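Local structure of glucosamine-6-phosphate deaminase (Bacillus subtilis, 2BKV) at residues A[34-39]-A[82-87]. The protein belongs to the glucosamine-6-phosphate isomerase/6-phosphogluconolactonase family, whose Rossmann-like alpha/beta fold here holds a 2-phosphoglycolic acid molecule. Residues are numbered along the deposited sequence; the frame is centred on the assembly and turned at random.
With PGA (2-phosphoglycolic acid), chain C.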
loop_
_atom_site.group_PDB
_atom_site.type_symbol
_atom_site.label_atom_id
_atom_site.label_comp_id
_atom_site.label_asym_id
_atom_site.label_seq_id
_atom_site.Cartn_x
_atom_site.Cartn_y
_atom_site.Cartn_z
ATOM N N LEU A 34 -4.646 1.673 2.276
ATOM C CA LEU A 34 -3.756 0.765 2.943
ATOM C C LEU A 34 -3.028 -0.141 1.969
ATOM O O LEU A 34 -3.439 -0.309 0.794
ATOM C CB LEU A 34 -4.557 -0.081 3.915
ATOM C CG LEU A 34 -5.255 0.737 5.016
ATOM C CD1 LEU A 34 -6.074 -0.134 5.940
ATOM C CD2 LEU A 34 -4.280 1.602 5.812
ATOM N N ALA A 35 -1.994 -0.799 2.482
ATOM C CA ALA A 35 -1.080 -1.643 1.679
ATOM C C ALA A 35 -0.707 -2.908 2.442
ATOM O O ALA A 35 -0.928 -3.001 3.659
ATOM C CB ALA A 35 0.111 -0.866 1.356
ATOM N N THR A 36 -0.192 -3.887 1.703
ATOM C CA THR A 36 0.193 -5.159 2.322
ATOM C C THR A 36 1.681 -5.382 2.112
ATOM O O THR A 36 2.396 -4.405 1.875
ATOM C CB THR A 36 -0.649 -6.334 1.782
ATOM O OG1 THR A 36 -0.247 -6.593 0.457
ATOM C CG2 THR A 36 -2.146 -6.043 1.810
ATOM N N GLY A 37 2.128 -6.617 2.313
ATOM C CA GLY A 37 3.520 -6.975 2.210
ATOM C C GLY A 37 4.239 -6.902 3.562
ATOM O O GLY A 37 3.627 -6.642 4.601
ATOM N N GLY A 38 5.548 -7.132 3.538
ATOM C CA GLY A 38 6.357 -7.126 4.732
ATOM C C GLY A 38 6.487 -5.746 5.351
ATOM O O GLY A 38 6.525 -5.597 6.582
ATOM N N THR A 39 6.600 -4.732 4.498
ATOM C CA THR A 39 6.989 -3.428 4.998
ATOM C C THR A 39 6.021 -2.855 6.037
ATOM O O THR A 39 6.479 -2.430 7.098
ATOM C CB THR A 39 7.223 -2.447 3.890
ATOM O OG1 THR A 39 8.135 -2.998 2.937
ATOM C CG2 THR A 39 7.819 -1.211 4.436
ATOM N N PHE A 82 -7.300 -11.733 3.123
ATOM C CA PHE A 82 -6.886 -12.518 4.275
ATOM C C PHE A 82 -5.827 -11.770 5.077
ATOM O O PHE A 82 -5.896 -11.711 6.304
ATOM C CB PHE A 82 -6.366 -13.872 3.805
ATOM C CG PHE A 82 -5.963 -14.807 4.937
ATOM C CD1 PHE A 82 -6.846 -15.749 5.445
ATOM C CD2 PHE A 82 -4.705 -14.716 5.507
ATOM C CE1 PHE A 82 -6.456 -16.609 6.494
ATOM C CE2 PHE A 82 -4.307 -15.554 6.535
ATOM C CZ PHE A 82 -5.192 -16.496 7.031
ATOM N N TYR A 83 -4.830 -11.235 4.384
ATOM C CA TYR A 83 -3.774 -10.442 5.056
ATOM C C TYR A 83 -4.414 -9.355 5.893
ATOM O O TYR A 83 -4.069 -9.165 7.030
ATOM C CB TYR A 83 -2.820 -9.843 4.033
ATOM C CG TYR A 83 -1.723 -8.942 4.535
ATOM C CD1 TYR A 83 -0.379 -9.342 4.550
ATOM C CD2 TYR A 83 -2.012 -7.646 4.909
ATOM C CE1 TYR A 83 0.612 -8.475 4.910
ATOM C CE2 TYR A 83 -1.033 -6.768 5.292
ATOM C CZ TYR A 83 0.277 -7.179 5.338
ATOM O OH TYR A 83 1.237 -6.249 5.691
ATOM N N MET A 84 -5.283 -8.549 5.294
ATOM C CA MET A 84 -5.817 -7.373 5.983
ATOM C C MET A 84 -6.638 -7.759 7.180
ATOM O O MET A 84 -6.606 -7.069 8.222
ATOM C CB MET A 84 -6.584 -6.481 5.043
ATOM C CG MET A 84 -5.688 -5.788 4.018
ATOM S SD MET A 84 -4.369 -4.762 4.699
ATOM C CE MET A 84 -5.299 -3.591 5.656
ATOM N N ASN A 85 -7.424 -8.824 7.037
ATOM C CA ASN A 85 -8.193 -9.266 8.149
ATOM C C ASN A 85 -7.333 -9.769 9.279
ATOM O O ASN A 85 -7.610 -9.486 10.415
ATOM C CB ASN A 85 -9.254 -10.275 7.748
ATOM C CG ASN A 85 -10.590 -9.887 8.298
ATOM O OD1 ASN A 85 -11.389 -9.306 7.605
ATOM N ND2 ASN A 85 -10.763 -10.063 9.589
ATOM N N ASP A 86 -6.284 -10.503 8.955
ATOM C CA ASP A 86 -5.436 -11.143 9.949
ATOM C C ASP A 86 -4.597 -10.132 10.663
ATOM O O ASP A 86 -4.484 -10.151 11.891
ATOM C CB ASP A 86 -4.506 -12.102 9.227
ATOM C CG ASP A 86 -3.626 -12.853 10.174
ATOM O OD1 ASP A 86 -4.158 -13.606 11.031
ATOM O OD2 ASP A 86 -2.391 -12.705 10.051
ATOM N N ARG A 87 -3.965 -9.253 9.894
ATOM C CA ARG A 87 -3.024 -8.291 10.468
ATOM C C ARG A 87 -3.719 -7.092 11.136
ATOM O O ARG A 87 -3.138 -6.407 11.973
ATOM C CB ARG A 87 -2.117 -7.702 9.374
ATOM C CG ARG A 87 -0.903 -8.489 8.920
ATOM C CD ARG A 87 -1.110 -9.891 8.454
ATOM N NE ARG A 87 0.052 -10.300 7.653
ATOM C CZ ARG A 87 0.261 -11.519 7.161
ATOM N NH1 ARG A 87 1.343 -11.764 6.435
ATOM N NH2 ARG A 87 -0.602 -12.492 7.389
HETATM P P PGA C . 7.149 -5.566 0.571
HETATM O O1P PGA C . 6.370 -5.245 -0.816
HETATM O O2P PGA C . 6.781 -7.067 0.799
HETATM O O3P PGA C . 8.623 -5.375 0.244
HETATM O O4P PGA C . 6.582 -4.560 1.566
HETATM C C2 PGA C . 6.641 -4.014 -1.476
HETATM C C1 PGA C . 5.674 -3.848 -2.616
HETATM O O1 PGA C . 5.761 -4.962 -3.487
#
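Leu-34 ends strand 31-34 against Met-84 of helix 80-89, its CD1 lying 3.6 Å from the methionine CE. In this Rossmann-like fold the chain then turns into a glycine-containing phosphate-binding loop that leads to helix 41-53, a worked example of a ligand loop that meets the anion on one side and helix 80-89 on the other. Ala-35 directs its methyl group away from helix 80-89, while its carbonyl O is hydrogen-bonded to Tyr-44 OH of helix 41-53. Thr-36 sits over the centre of the Tyr-83 ring in a CH-pi contact, CB 3.6 Å from the centroid and 12° off the normal. With CG2 anti to its carbonyl carbon, the threonine methyl reaches CD2 of the ring and also nears Met-84 SD, whose chain bends at chi2 and chi3 to bring CE to Leu-34. In one of its two modelled conformers, Arg-87 lays NE over the opposite ring face, toward the rim, and pairs with Glu-41. At Gly-37, where a CB would jam against the preceding carbonyl O and clash with PGA O2P, the carbonyl O accepts the Tyr-83 OH bond in its own plane, 2.7 Å long with a C=O...OH angle of 145°. Gly-38 N donates to PGA O2P at 3.0 Å; His-138 and Lys-202 also bind the ligand. Thr-39 grips PGA O4P twice, through its backbone N and through OG1, which donates at 2.6 Å.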